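Local coordinates for envelopment polyprotein (Bovine Schmallenberg virus BH80/Germany/2011, PDB 7A56) that probably drives fusion of viral and host membranes during entry, as the class II fusion glycoprotein Gc captured in its postfusion form, at residues G122-I127 and D181-E186. Numbering follows the deposited sequence.
Sequences GPTIGI and DIIRPE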
loop_
_atom_site.group_PDB
_atom_site.type_symbol
_atom_site.label_atom_id
_atom_site.label_comp_id
_atom_site.label_asym_id
_atom_site.label_seq_id
_atom_site.Cartn_x
_atom_site.Cartn_y
_atom_site.Cartn_z
ATOM N N GLY A 122 -16.104 17.129 -15.062
ATOM C CA GLY A 122 -16.949 16.612 -16.112
ATOM C C GLY A 122 -16.487 17.240 -17.421
ATOM O O GLY A 122 -15.469 17.927 -17.459
ATOM N N PRO A 123 -17.194 17.004 -18.515
ATOM C CA PRO A 123 -16.690 17.468 -19.820
ATOM C C PRO A 123 -16.898 18.963 -20.007
ATOM O O PRO A 123 -17.804 19.570 -19.437
ATOM C CB PRO A 123 -17.554 16.692 -20.814
ATOM C CG PRO A 123 -18.908 16.552 -20.024
ATOM C CD PRO A 123 -18.480 16.282 -18.624
ATOM N N THR A 124 -16.091 19.534 -20.900
ATOM C CA THR A 124 -16.265 20.941 -21.220
ATOM C C THR A 124 -17.382 21.088 -22.238
ATOM O O THR A 124 -17.440 20.362 -23.236
ATOM C CB THR A 124 -14.957 21.537 -21.720
ATOM O OG1 THR A 124 -14.023 21.505 -20.635
ATOM C CG2 THR A 124 -15.134 22.986 -22.195
ATOM N N ILE A 125 -18.281 22.018 -21.954
ATOM C CA ILE A 125 -19.473 22.280 -22.747
ATOM C C ILE A 125 -19.542 23.704 -23.247
ATOM O O ILE A 125 -20.539 24.071 -23.873
ATOM C CB ILE A 125 -20.735 21.964 -21.946
ATOM C CG1 ILE A 125 -20.834 22.896 -20.728
ATOM C CG2 ILE A 125 -20.620 20.493 -21.495
ATOM C CD1 ILE A 125 -22.160 22.823 -20.052
ATOM N N GLY A 126 -18.558 24.529 -22.930
ATOM C CA GLY A 126 -18.595 25.911 -23.392
ATOM C C GLY A 126 -17.383 26.621 -22.852
ATOM O O GLY A 126 -16.624 26.059 -22.078
ATOM N N ILE A 127 -17.183 27.870 -23.318
ATOM C CA ILE A 127 -16.058 28.688 -22.854
ATOM C C ILE A 127 -16.577 30.057 -22.473
ATOM O O ILE A 127 -17.128 30.770 -23.328
ATOM C CB ILE A 127 -14.963 28.861 -23.940
ATOM C CG1 ILE A 127 -14.513 27.481 -24.450
ATOM C CG2 ILE A 127 -13.814 29.716 -23.398
ATOM C CD1 ILE A 127 -13.465 27.536 -25.607
ATOM N N ASP A 181 -12.964 27.379 -19.070
ATOM C CA ASP A 181 -13.960 26.370 -19.463
ATOM C C ASP A 181 -15.237 26.466 -18.638
ATOM O O ASP A 181 -15.238 26.907 -17.476
ATOM C CB ASP A 181 -13.432 24.953 -19.286
ATOM C CG ASP A 181 -12.449 24.534 -20.374
ATOM O OD1 ASP A 181 -11.946 25.425 -21.127
ATOM O OD2 ASP A 181 -12.145 23.300 -20.427
ATOM N N ILE A 182 -16.336 26.024 -19.257
ATOM C CA ILE A 182 -17.573 25.640 -18.569
ATOM C C ILE A 182 -17.731 24.130 -18.711
ATOM O O ILE A 182 -17.598 23.591 -19.839
ATOM C CB ILE A 182 -18.798 26.341 -19.172
ATOM C CG1 ILE A 182 -18.638 27.849 -19.163
ATOM C CG2 ILE A 182 -20.088 25.866 -18.422
ATOM C CD1 ILE A 182 -19.523 28.535 -20.255
ATOM N N ILE A 183 -17.996 23.436 -17.569
ATOM C CA ILE A 183 -18.133 21.987 -17.560
ATOM C C ILE A 183 -19.539 21.601 -17.100
ATOM O O ILE A 183 -20.235 22.346 -16.408
ATOM C CB ILE A 183 -17.093 21.282 -16.637
ATOM C CG1 ILE A 183 -17.352 21.678 -15.174
ATOM C CG2 ILE A 183 -15.655 21.582 -17.104
ATOM C CD1 ILE A 183 -16.702 20.736 -14.113
ATOM N N ARG A 184 -19.922 20.384 -17.450
ATOM C CA ARG A 184 -21.105 19.786 -16.887
ATOM C C ARG A 184 -20.611 18.852 -15.773
ATOM O O ARG A 184 -19.920 17.873 -16.066
ATOM C CB ARG A 184 -21.898 19.021 -17.946
ATOM C CG ARG A 184 -23.142 18.308 -17.376
ATOM C CD ARG A 184 -23.823 17.481 -18.438
ATOM N NE ARG A 184 -23.137 16.221 -18.806
ATOM C CZ ARG A 184 -22.629 15.965 -20.017
ATOM N NH1 ARG A 184 -22.078 14.782 -20.274
ATOM N NH2 ARG A 184 -22.679 16.878 -20.988
ATOM N N PRO A 185 -20.891 19.145 -14.508
ATOM C CA PRO A 185 -20.354 18.303 -13.415
ATOM C C PRO A 185 -20.893 16.885 -13.515
ATOM O O PRO A 185 -22.108 16.682 -13.675
ATOM C CB PRO A 185 -20.862 18.998 -12.138
ATOM C CG PRO A 185 -21.333 20.334 -12.552
ATOM C CD PRO A 185 -21.690 20.285 -14.029
ATOM N N GLU A 186 -19.987 15.895 -13.358
ATOM C CA GLU A 186 -20.340 14.469 -13.430
ATOM C C GLU A 186 -19.742 13.646 -12.275
ATOM O O GLU A 186 -20.403 12.725 -11.791
ATOM C CB GLU A 186 -19.907 13.881 -14.784
ATOM C CG GLU A 186 -20.712 14.492 -15.988
ATOM C CD GLU A 186 -22.055 13.813 -16.155
ATOM O OE1 GLU A 186 -22.856 14.235 -17.027
ATOM O OE2 GLU A 186 -22.293 12.806 -15.407
#
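Pro123 lays its CG over one face of the Arg184 guanidinium, 3.6 Å from NH1 and displaced toward the rim, while Glu186 OE1 sits at the edge, in the guanidinium plane. Behind these side chains runs an antiparallel pair broken by a classic beta bulge, within the elongated, strand-rich fusion region of this class II protein. Arg184 NE reaches Glu186 OE1 in a nearly straight hydrogen bond of 2.7 Å, part of a salt bridge, on the anti lone pair, and this holds the flat group in place over the proline. A bend at chi3 (74°) turns the arginine's end back for both contacts; Glu186 OE2 goes on to a second salt bridge, with Lys245. At the bulge Ile125 and Gly126 both face Ile182: Ile125 N donates to Ile182 O over 2.7 Å, and Gly126 N adds only a weak bond to the same oxygen. Ile182 N answers to Gly126 O, and beyond the bulge Arg184 N takes up the pairing again on Pro123 O. At the end of the pair Gly122 comes so close to residues 181-186 that its CA lies 3.2 Å from Arg184 O in a C-H...O contact. Beside the bulge Ile125 CG1 packs on Ile182 CG2 at 3.8 Å, the two side chains crossing at about a right angle. Ile125 CG2 meanwhile reaches Arg184 CB. Asp181 and Thr124 meet away from these isoleucines. The carboxylate is gripped twice, OD1 by the amide of Phe300 and OD2 by the threonine hydroxyl, whose oxygen also binds Asn302 ND2. With OG1 anti to the carbonyl carbon (chi1 -65°), Thr124 donates through it to Asp181 OD2 over 2.6 Å, coming from above the carboxylate plane, 43° out of it.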